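Local coordinates for 23S rRNA (guanine(2535)-N(1))-methyltransferase (Streptomyces viridochromogenes, PDB 1O9G), which methylates N1 of guanine-2535 in 23S ribosomal RNA, using S-adenosyl-L-methionine as methyl donor, and thereby confers resistance to the orthosomycin antibiotic avilamycin, at residues L99-E109 and L134-L145; A208-I219 and K231-A242. The protein carries 3 engineered substitutions. All blocks are in the same frame, centred on the assembly; numbering follows the deposited sequence.

Interaction 1 of 2, residues L99-E109 and L134-L145; sequences LLSPAGLTARE and LRERLTAEGGAL
Arg-135 and Glu-109 meet nearly at right angles along their chains, yet their flat ends are almost coplanar, the carboxylate and guanidinium planes only 9° apart. The salt bridge is straight: NH2 of Arg-135 gives its hydrogen to the syn lone pair of Glu-109 OE1 at 3.2 Å. A water spans the same pair, donating to OE1 and accepting from NE of Arg-135, while OE2 of Glu-109 turns to Arg-113. Arg-135 is a knob among Pro-102, Leu-105, Thr-106 and Glu-109, its CB and CG on Leu-105 and Pro-102. Its CD lies 3.2 Å from Thr-106 OG1; beyond it the chi3 bend (38°) turns the guanidinium toward Glu-109.

Deeper in, Leu-105 lays CD1 against the backbone of Arg-135, 3.7 Å from its CA. Leu-138, with CG anti to the backbone N (chi1 176°), sends CD2 across the Pro-102 ring at a right angle, 3.7 Å from CD. Beyond it, Leu-145 N donates to Leu-100 O at 3.0 Å, and Ser-101 OG caps the helix by accepting from Gly-104 N.

The two antiparallel helices, 102-119 and 122-140, form a hairpin with axes 9.3 Å apart here. At its base Leu-100 and Leu-138 rest on helix 64-72, and Leu-145 on strand 77-84.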
loop_
_atom_site.group_PDB
_atom_site.type_symbol
_atom_site.label_atom_id
_atom_site.label_comp_id
_atom_site.label_asym_id
_atom_site.label_seq_id
_atom_site.Cartn_x
_atom_site.Cartn_y
_atom_site.Cartn_z
ATOM N N LEU A 99 -0.381 13.610 -2.432
ATOM C CA LEU A 99 -0.135 13.944 -1.040
ATOM C C LEU A 99 1.236 13.534 -0.516
ATOM O O LEU A 99 1.570 13.838 0.624
ATOM C CB LEU A 99 -1.227 13.323 -0.152
ATOM C CG LEU A 99 -2.656 13.739 -0.525
ATOM C CD1 LEU A 99 -3.610 12.901 0.275
ATOM C CD2 LEU A 99 -2.885 15.215 -0.293
ATOM N N LEU A 100 2.034 12.872 -1.337
ATOM C CA LEU A 100 3.382 12.466 -0.943
ATOM C C LEU A 100 4.403 13.570 -1.154
ATOM O O LEU A 100 5.588 13.327 -0.962
ATOM C CB LEU A 100 3.797 11.193 -1.661
ATOM C CG LEU A 100 2.950 9.993 -1.290
ATOM C CD1 LEU A 100 3.365 8.824 -2.103
ATOM C CD2 LEU A 100 3.040 9.662 0.210
ATOM N N SER A 101 3.967 14.752 -1.550
ATOM C CA SER A 101 4.867 15.906 -1.548
ATOM C C SER A 101 4.327 17.011 -0.662
ATOM O O SER A 101 3.118 17.132 -0.475
ATOM C CB SER A 101 5.113 16.441 -2.943
ATOM O OG SER A 101 4.026 17.228 -3.359
ATOM N N PRO A 102 5.200 17.829 -0.093
ATOM C CA PRO A 102 4.693 19.007 0.627
ATOM C C PRO A 102 3.739 19.870 -0.200
ATOM O O PRO A 102 2.714 20.294 0.369
ATOM C CB PRO A 102 5.961 19.748 1.024
ATOM C CG PRO A 102 6.994 18.653 1.143
ATOM C CD PRO A 102 6.663 17.709 0.012
ATOM N N ALA A 103 3.979 20.049 -1.491
ATOM C CA ALA A 103 3.098 20.881 -2.323
ATOM C C ALA A 103 1.707 20.266 -2.406
ATOM O O ALA A 103 0.727 20.973 -2.365
ATOM C CB ALA A 103 3.656 21.093 -3.728
ATOM N N GLY A 104 1.615 18.953 -2.523
ATOM C CA GLY A 104 0.320 18.295 -2.567
ATOM C C GLY A 104 -0.469 18.427 -1.285
ATOM O O GLY A 104 -1.712 18.614 -1.271
ATOM N N LEU A 105 0.241 18.343 -0.171
ATOM C CA LEU A 105 -0.384 18.513 1.136
ATOM C C LEU A 105 -0.813 19.956 1.339
ATOM O O LEU A 105 -1.867 20.196 1.905
ATOM C CB LEU A 105 0.532 18.030 2.260
ATOM C CG LEU A 105 0.547 16.509 2.362
ATOM C CD1 LEU A 105 1.764 16.024 3.125
ATOM C CD2 LEU A 105 -0.732 15.985 2.983
ATOM N N THR A 106 -0.028 20.915 0.847
ATOM C CA THR A 106 -0.395 22.329 0.914
ATOM C C THR A 106 -1.664 22.568 0.105
ATOM O O THR A 106 -2.536 23.285 0.572
ATOM C CB THR A 106 0.760 23.185 0.419
ATOM O OG1 THR A 106 1.796 23.158 1.395
ATOM C CG2 THR A 106 0.372 24.632 0.301
ATOM N N ALA A 107 -1.778 21.966 -1.077
ATOM C CA ALA A 107 -2.956 22.108 -1.925
ATOM C C ALA A 107 -4.196 21.521 -1.243
ATOM O O ALA A 107 -5.255 22.125 -1.251
ATOM C CB ALA A 107 -2.744 21.475 -3.277
ATOM N N ARG A 108 -4.065 20.364 -0.619
ATOM C CA ARG A 108 -5.170 19.751 0.092
ATOM C C ARG A 108 -5.595 20.567 1.295
ATOM O O ARG A 108 -6.803 20.704 1.561
ATOM C CB ARG A 108 -4.801 18.305 0.462
ATOM C CG ARG A 108 -5.881 17.495 1.150
ATOM C CD ARG A 108 -7.166 17.374 0.416
ATOM N NE ARG A 108 -7.926 16.218 0.879
ATOM C CZ ARG A 108 -9.182 15.956 0.572
ATOM N NH1 ARG A 108 -9.893 16.772 -0.178
ATOM N NH2 ARG A 108 -9.726 14.851 1.035
ATOM N N GLU A 109 -4.627 21.076 2.033
ATOM C CA GLU A 109 -4.910 21.925 3.196
ATOM C C GLU A 109 -5.700 23.151 2.735
ATOM O O GLU A 109 -6.669 23.543 3.390
ATOM C CB GLU A 109 -3.625 22.391 3.902
ATOM C CG GLU A 109 -3.867 23.240 5.133
ATOM C CD GLU A 109 -2.597 23.758 5.787
ATOM O OE1 GLU A 109 -1.506 23.307 5.405
ATOM O OE2 GLU A 109 -2.722 24.629 6.673
ATOM N N LEU A 134 0.702 16.584 8.726
ATOM C CA LEU A 134 1.283 15.579 7.833
ATOM C C LEU A 134 2.396 16.208 7.003
ATOM O O LEU A 134 3.406 15.554 6.755
ATOM C CB LEU A 134 0.213 14.917 6.928
ATOM C CG LEU A 134 -0.770 13.993 7.632
ATOM C CD1 LEU A 134 -1.880 13.609 6.641
ATOM C CD2 LEU A 134 -0.060 12.769 8.176
ATOM N N ARG A 135 2.186 17.419 6.508
ATOM C CA ARG A 135 3.216 18.144 5.755
ATOM C C ARG A 135 4.457 18.400 6.598
ATOM O O ARG A 135 5.570 18.217 6.120
ATOM C CB ARG A 135 2.708 19.451 5.172
ATOM C CG ARG A 135 3.743 20.233 4.384
ATOM C CD ARG A 135 3.255 21.505 3.713
ATOM N NE ARG A 135 2.287 22.235 4.514
ATOM C CZ ARG A 135 2.559 22.953 5.585
ATOM N NH1 ARG A 135 3.809 23.112 6.002
ATOM N NH2 ARG A 135 1.559 23.552 6.227
ATOM N N GLU A 136 4.274 18.821 7.838
ATOM C CA GLU A 136 5.397 19.079 8.723
ATOM C C GLU A 136 6.210 17.802 8.982
ATOM O O GLU A 136 7.440 17.847 8.951
ATOM C CB GLU A 136 4.941 19.744 10.030
ATOM C CG GLU A 136 4.334 21.126 9.799
ATOM C CD GLU A 136 3.637 21.712 11.014
ATOM O OE1 GLU A 136 3.333 20.960 11.973
ATOM O OE2 GLU A 136 3.396 22.940 10.993
ATOM N N ARG A 137 5.545 16.678 9.212
ATOM C CA ARG A 137 6.225 15.399 9.373
ATOM C C ARG A 137 6.934 14.969 8.077
ATOM O O ARG A 137 8.099 14.575 8.133
ATOM C CB ARG A 137 5.271 14.297 9.889
ATOM C CG ARG A 137 4.905 14.464 11.346
ATOM C CD ARG A 137 4.192 13.284 12.014
ATOM N NE ARG A 137 2.809 13.068 11.569
ATOM C CZ ARG A 137 1.728 13.676 12.072
ATOM N NH1 ARG A 137 1.835 14.591 13.036
ATOM N NH2 ARG A 137 0.517 13.367 11.615
ATOM N N LEU A 138 6.280 15.128 6.939
ATOM C CA LEU A 138 6.857 14.734 5.672
ATOM C C LEU A 138 8.143 15.519 5.401
ATOM O O LEU A 138 9.165 14.955 5.008
ATOM C CB LEU A 138 5.856 14.904 4.524
ATOM C CG LEU A 138 6.322 14.630 3.085
ATOM C CD1 LEU A 138 6.657 13.159 2.940
ATOM C CD2 LEU A 138 5.269 15.016 2.101
ATOM N N THR A 139 8.097 16.822 5.613
ATOM C CA THR A 139 9.225 17.710 5.404
ATOM C C THR A 139 10.407 17.292 6.283
ATOM O O THR A 139 11.539 17.230 5.805
ATOM C CB THR A 139 8.770 19.150 5.724
ATOM O OG1 THR A 139 7.770 19.535 4.768
ATOM C CG2 THR A 139 9.894 20.154 5.576
ATOM N N ALA A 140 10.148 17.011 7.559
ATOM C CA ALA A 140 11.203 16.650 8.498
ATOM C C ALA A 140 11.760 15.231 8.290
ATOM O O ALA A 140 12.895 14.973 8.621
ATOM C CB ALA A 140 10.737 16.846 9.936
ATOM N N GLU A 141 10.966 14.347 7.712
ATOM C CA GLU A 141 11.308 12.922 7.606
ATOM C C GLU A 141 11.888 12.526 6.245
ATOM O O GLU A 141 12.117 11.340 5.997
ATOM C CB GLU A 141 10.077 12.067 7.984
ATOM C CG GLU A 141 9.710 12.218 9.454
ATOM C CD GLU A 141 8.351 11.660 9.870
ATOM O OE1 GLU A 141 7.709 10.943 9.085
ATOM O OE2 GLU A 141 7.942 11.997 11.008
ATOM N N GLY A 142 12.187 13.511 5.402
ATOM C CA GLY A 142 12.840 13.283 4.125
ATOM C C GLY A 142 12.398 14.195 2.993
ATOM O O GLY A 142 13.047 14.179 1.937
ATOM N N GLY A 143 11.313 14.958 3.178
ATOM C CA GLY A 143 10.741 15.748 2.103
ATOM C C GLY A 143 9.900 14.886 1.160
ATOM O O GLY A 143 9.516 13.762 1.499
ATOM N N ALA A 144 9.643 15.400 -0.034
ATOM C CA ALA A 144 8.795 14.711 -0.983
ATOM C C ALA A 144 9.300 13.280 -1.198
ATOM O O ALA A 144 10.497 13.049 -1.325
ATOM C CB ALA A 144 8.733 15.428 -2.304
ATOM N N LEU A 145 8.361 12.352 -1.271
ATOM C CA LEU A 145 8.649 10.971 -1.508
ATOM C C LEU A 145 8.439 10.663 -2.991
ATOM O O LEU A 145 7.298 10.727 -3.478
ATOM C CB LEU A 145 7.739 10.087 -0.668
ATOM C CG LEU A 145 7.942 8.587 -0.842
ATOM C CD1 LEU A 145 9.340 8.124 -0.552
ATOM C CD2 LEU A 145 6.939 7.826 0.042
HETATM O O HOH W 1 6.124 13.112 -4.313
HETATM O O HOH W 2 -0.281 21.163 4.373
#

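Interaction 2 of 2, residues A208-I219 and K231-A242; sequences AVIAVTDRSRKI and KIGTRSAVMVRA. Engineered in segment 231-242: Met-239 (natural residue Leu).
Arg-215 brings NH1 over one face of the Arg-235 guanidinium, 3.2 Å above the plane and offset toward its rim; NH2 of Arg-235, in turn, lies at the edge of the Arg-215 guanidinium, near its plane. With the planes 63° apart this is no parallel stack, and two like charges meet without a hydrogen bond; both very probably remain charged, the repulsion presumably eased by solvent, since both residues are partly exposed. The chi2 bend (87°) puts CD of Arg-215 3.4 Å from CG2 of the poorly ordered Thr-234, and the bend at chi3 turns the guanidinium toward Arg-235. The Arg-217 guanidinium has Lys-231 CE over one face and Gly-233 O in plane at its edge, a weak bond from NH1.

Beyond the arginines, paired backbone bonds join Ile-210 with Val-240, Val-212 with Val-238 and Asp-214 with Ser-236. Ser-236 O takes a second donor, Thr-213 OG1, at 2.8 Å and 41° out of the carbonyl plane; its OG shares a hydrogen bond with Ser-216 OG. Val-212 and Val-238 lie side by side, their CG2 and CG1 tightly packed at 3.4 Å, and Ile-219 CG2 covers the same CG1. On the other face, the CG of engineered Met-239, a selenomethionine, meets Ala-211 CB at 3.9 Å.

Helix 33-45 packs on the Val-209 and Ala-211 face, and helix 190-203 on that of Ile-210 and Val-240. Strand 209-214 runs parallel to 171-175, while 235-241 is inserted between 209-214 and 228-232, antiparallel to both: the reversed seventh strand of the Rossmann-like methyltransferase sheet (order 3-2-1-4-5-7-6).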
loop_
_atom_site.group_PDB
_atom_site.type_symbol
_atom_site.label_atom_id
_atom_site.label_comp_id
_atom_site.label_asym_id
_atom_site.label_seq_id
_atom_site.Cartn_x
_atom_site.Cartn_y
_atom_site.Cartn_z
ATOM N N ALA A 208 13.357 -9.679 -2.539
ATOM C CA ALA A 208 12.157 -8.912 -2.298
ATOM C C ALA A 208 11.151 -9.735 -1.496
ATOM O O ALA A 208 10.958 -10.926 -1.746
ATOM C CB ALA A 208 11.521 -8.499 -3.602
ATOM N N VAL A 209 10.464 -9.062 -0.593
ATOM C CA VAL A 209 9.375 -9.628 0.194
ATOM C C VAL A 209 8.062 -9.184 -0.416
ATOM O O VAL A 209 7.811 -7.983 -0.561
ATOM C CB VAL A 209 9.466 -9.182 1.640
ATOM C CG1 VAL A 209 8.298 -9.688 2.465
ATOM C CG2 VAL A 209 10.825 -9.611 2.248
ATOM N N ILE A 210 7.243 -10.170 -0.750
ATOM C CA ILE A 210 5.903 -9.966 -1.275
ATOM C C ILE A 210 4.887 -10.256 -0.180
ATOM O O ILE A 210 4.755 -11.373 0.270
ATOM C CB ILE A 210 5.609 -10.845 -2.491
ATOM C CG1 ILE A 210 6.654 -10.646 -3.593
ATOM C CG2 ILE A 210 4.222 -10.543 -3.014
ATOM C CD1 ILE A 210 6.688 -11.734 -4.595
ATOM N N ALA A 211 4.125 -9.230 0.184
ATOM C CA ALA A 211 3.132 -9.324 1.268
ATOM C C ALA A 211 1.759 -9.058 0.637
ATOM O O ALA A 211 1.522 -8.020 0.034
ATOM C CB ALA A 211 3.402 -8.331 2.329
ATOM N N VAL A 212 0.866 -10.024 0.793
ATOM C CA VAL A 212 -0.512 -9.893 0.328
ATOM C C VAL A 212 -1.487 -10.111 1.473
ATOM O O VAL A 212 -1.256 -10.923 2.361
ATOM C CB VAL A 212 -0.789 -10.853 -0.837
ATOM C CG1 VAL A 212 0.187 -10.617 -1.979
ATOM C CG2 VAL A 212 -0.685 -12.276 -0.418
ATOM N N THR A 213 -2.587 -9.386 1.432
ATOM C CA THR A 213 -3.626 -9.474 2.442
ATOM C C THR A 213 -5.001 -9.598 1.779
ATOM O O THR A 213 -5.212 -9.161 0.644
ATOM C CB THR A 213 -3.501 -8.285 3.428
ATOM O OG1 THR A 213 -4.515 -8.361 4.422
ATOM C CG2 THR A 213 -3.675 -6.941 2.745
ATOM N N ASP A 214 -5.921 -10.245 2.482
ATOM C CA ASP A 214 -7.253 -10.604 1.964
ATOM C C ASP A 214 -8.198 -10.730 3.148
ATOM O O ASP A 214 -7.763 -10.848 4.288
ATOM C CB ASP A 214 -7.158 -11.961 1.251
ATOM C CG ASP A 214 -8.196 -12.170 0.150
ATOM O OD1 ASP A 214 -9.260 -11.504 0.113
ATOM O OD2 ASP A 214 -8.019 -13.038 -0.732
ATOM N N ARG A 215 -9.492 -10.722 2.861
ATOM C CA ARG A 215 -10.505 -11.104 3.826
ATOM C C ARG A 215 -10.592 -12.620 3.803
ATOM O O ARG A 215 -11.381 -13.213 3.059
ATOM C CB ARG A 215 -11.847 -10.482 3.454
ATOM C CG ARG A 215 -12.924 -10.638 4.507
ATOM C CD ARG A 215 -12.908 -9.534 5.553
ATOM N NE ARG A 215 -13.104 -8.199 4.977
ATOM C CZ ARG A 215 -12.655 -7.060 5.512
ATOM N NH1 ARG A 215 -11.966 -7.065 6.653
ATOM N NH2 ARG A 215 -12.904 -5.901 4.906
ATOM N N SER A 216 -9.744 -13.253 4.598
ATOM C CA SER A 216 -9.777 -14.700 4.729
ATOM C C SER A 216 -9.072 -15.158 5.990
ATOM O O SER A 216 -8.501 -14.363 6.720
ATOM C CB SER A 216 -9.152 -15.366 3.520
ATOM O OG SER A 216 -7.760 -15.309 3.623
ATOM N N ARG A 217 -9.153 -16.454 6.255
ATOM C CA ARG A 217 -8.518 -17.026 7.434
ATOM C C ARG A 217 -7.065 -17.377 7.126
ATOM O O ARG A 217 -6.218 -17.346 8.018
ATOM C CB ARG A 217 -9.291 -18.261 7.924
ATOM C CG ARG A 217 -10.817 -18.087 8.058
ATOM C CD ARG A 217 -11.314 -16.698 8.486
ATOM N NE ARG A 217 -11.201 -16.480 9.933
ATOM C CZ ARG A 217 -10.777 -15.353 10.516
ATOM N NH1 ARG A 217 -10.394 -14.300 9.796
ATOM N NH2 ARG A 217 -10.731 -15.278 11.841
ATOM N N LYS A 218 -6.789 -17.695 5.865
ATOM C CA LYS A 218 -5.489 -18.197 5.432
ATOM C C LYS A 218 -5.382 -18.095 3.904
ATOM O O LYS A 218 -6.178 -18.692 3.181
ATOM C CB LYS A 218 -5.306 -19.651 5.882
ATOM C CG LYS A 218 -3.879 -20.166 5.733
ATOM C CD LYS A 218 -3.616 -21.432 6.538
ATOM C CE LYS A 218 -3.516 -21.164 8.056
ATOM N NZ LYS A 218 -2.621 -20.012 8.408
ATOM N N ILE A 219 -4.387 -17.358 3.406
ATOM C CA ILE A 219 -4.197 -17.184 1.972
ATOM C C ILE A 219 -3.372 -18.338 1.426
ATOM O O ILE A 219 -2.277 -18.580 1.906
ATOM C CB ILE A 219 -3.509 -15.838 1.706
ATOM C CG1 ILE A 219 -4.474 -14.701 2.061
ATOM C CG2 ILE A 219 -3.062 -15.732 0.235
ATOM C CD1 ILE A 219 -3.806 -13.350 2.240
ATOM N N LYS A 231 -3.093 -13.159 11.221
ATOM C CA LYS A 231 -4.549 -13.047 11.234
ATOM C C LYS A 231 -4.920 -11.978 12.246
ATOM O O LYS A 231 -4.590 -12.112 13.431
ATOM C CB LYS A 231 -5.171 -14.371 11.678
ATOM C CG LYS A 231 -4.879 -15.536 10.746
ATOM C CD LYS A 231 -5.252 -16.871 11.397
ATOM C CE LYS A 231 -6.773 -17.058 11.459
ATOM N NZ LYS A 231 -7.197 -18.126 12.414
ATOM N N ILE A 232 -5.549 -10.900 11.785
ATOM C CA ILE A 232 -6.040 -9.848 12.664
ATOM C C ILE A 232 -7.449 -9.513 12.227
ATOM O O ILE A 232 -7.673 -9.155 11.080
ATOM C CB ILE A 232 -5.144 -8.588 12.566
ATOM C CG1 ILE A 232 -3.687 -8.918 12.943
ATOM C CG2 ILE A 232 -5.698 -7.454 13.422
ATOM C CD1 ILE A 232 -3.451 -9.135 14.402
ATOM N N GLY A 233 -8.398 -9.635 13.147
ATOM C CA GLY A 233 -9.800 -9.430 12.833
ATOM C C GLY A 233 -10.261 -10.397 11.748
ATOM O O GLY A 233 -9.951 -11.629 11.796
ATOM N N THR A 234 -10.947 -9.831 10.739
ATOM C CA THR A 234 -11.438 -10.609 9.601
ATOM C C THR A 234 -10.405 -10.731 8.455
ATOM O O THR A 234 -10.713 -11.288 7.400
ATOM C CB THR A 234 -12.749 -9.978 9.064
ATOM O OG1 THR A 234 -13.499 -9.394 10.140
ATOM C CG2 THR A 234 -13.694 -11.039 8.518
ATOM N N ARG A 235 -9.191 -10.225 8.664
ATOM C CA ARG A 235 -8.174 -10.190 7.614
ATOM C C ARG A 235 -6.984 -11.114 7.925
ATOM O O ARG A 235 -6.639 -11.316 9.070
ATOM C CB ARG A 235 -7.650 -8.769 7.446
ATOM C CG ARG A 235 -8.514 -7.844 6.571
ATOM C CD ARG A 235 -7.791 -6.546 6.216
ATOM N NE ARG A 235 -8.613 -5.566 5.491
ATOM C CZ ARG A 235 -9.503 -4.780 6.065
ATOM N NH1 ARG A 235 -10.199 -3.904 5.342
ATOM N NH2 ARG A 235 -9.723 -4.862 7.376
ATOM N N SER A 236 -6.388 -11.703 6.893
ATOM C CA SER A 236 -5.113 -12.372 7.033
ATOM C C SER A 236 -4.109 -11.787 6.040
ATOM O O SER A 236 -4.473 -11.101 5.097
ATOM C CB SER A 236 -5.238 -13.881 6.839
ATOM O OG SER A 236 -5.608 -14.194 5.517
ATOM N N ALA A 237 -2.843 -12.045 6.293
ATOM C CA ALA A 237 -1.775 -11.696 5.381
ATOM C C ALA A 237 -0.792 -12.840 5.300
ATOM O O ALA A 237 -0.699 -13.650 6.213
ATOM C CB ALA A 237 -1.095 -10.432 5.829
ATOM N N VAL A 238 -0.073 -12.889 4.186
ATOM C CA VAL A 238 1.004 -13.847 3.985
ATOM C C VAL A 238 2.134 -13.100 3.280
ATOM O O VAL A 238 1.889 -12.206 2.493
ATOM C CB VAL A 238 0.526 -15.089 3.189
ATOM C CG1 VAL A 238 0.126 -14.733 1.775
ATOM C CG2 VAL A 238 1.597 -16.167 3.229
HETATM N N MSE A 239 3.363 -13.493 3.624
HETATM C CA MSE A 239 4.543 -12.935 2.976
HETATM C C MSE A 239 5.396 -14.053 2.424
HETATM O O MSE A 239 5.577 -15.052 3.071
HETATM C CB MSE A 239 5.405 -12.197 4.003
HETATM C CG MSE A 239 4.724 -11.098 4.750
HETATM SE SE MSE A 239 5.924 -10.270 6.009
HETATM C CE MSE A 239 7.229 -11.739 6.254
ATOM N N VAL A 240 5.913 -13.824 1.226
ATOM C CA VAL A 240 6.818 -14.749 0.577
ATOM C C VAL A 240 8.017 -13.998 0.002
ATOM O O VAL A 240 7.976 -12.825 -0.265
ATOM C CB VAL A 240 6.119 -15.540 -0.588
ATOM C CG1 VAL A 240 4.978 -16.399 -0.063
ATOM C CG2 VAL A 240 5.678 -14.649 -1.657
ATOM N N ARG A 241 9.101 -14.724 -0.191
ATOM C CA ARG A 241 10.273 -14.176 -0.804
ATOM C C ARG A 241 10.253 -14.441 -2.301
ATOM O O ARG A 241 9.956 -15.552 -2.710
ATOM C CB ARG A 241 11.506 -14.828 -0.200
ATOM C CG ARG A 241 12.788 -14.353 -0.838
ATOM C CD ARG A 241 13.998 -14.363 0.051
ATOM N NE ARG A 241 13.794 -13.660 1.303
ATOM C CZ ARG A 241 13.721 -14.220 2.505
ATOM N NH1 ARG A 241 13.759 -15.553 2.643
ATOM N NH2 ARG A 241 13.598 -13.437 3.592
ATOM N N ALA A 242 10.664 -13.463 -3.083
ATOM C CA ALA A 242 10.654 -13.574 -4.550
ATOM C C ALA A 242 11.447 -14.797 -5.014
ATOM O O ALA A 242 10.936 -15.585 -5.800
ATOM C CB ALA A 242 11.181 -12.316 -5.184
HETATM O O HOH W 3 -7.744 -14.111 9.869
HETATM O O HOH W 4 -12.428 -13.797 7.459
HETATM O O HOH W 5 -6.415 -20.029 9.933
HETATM O O HOH W 6 -2.540 -15.988 5.675
#

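From the N terminus, the chain first lays down strands 53-57 and 77-84 and then reaches interaction 1, which closes a loop of 24 intervening residues, nearly all helical. It joins the two arms of a helical hairpin at the end nearest the sheet, just before edge strand 147-151. Strand 171-175 and helix 190-203 follow, and interaction 2 then closes a shorter loop of 11 residues containing most of strand 228-232. The two loops are in series, neither nesting nor crossing. Their centres lie 30 Å apart on opposite sides of the chain's centre: one belongs to a helical projection beside one edge of the sheet, the other pairs strand 209-214 with the reversed strand 235-241.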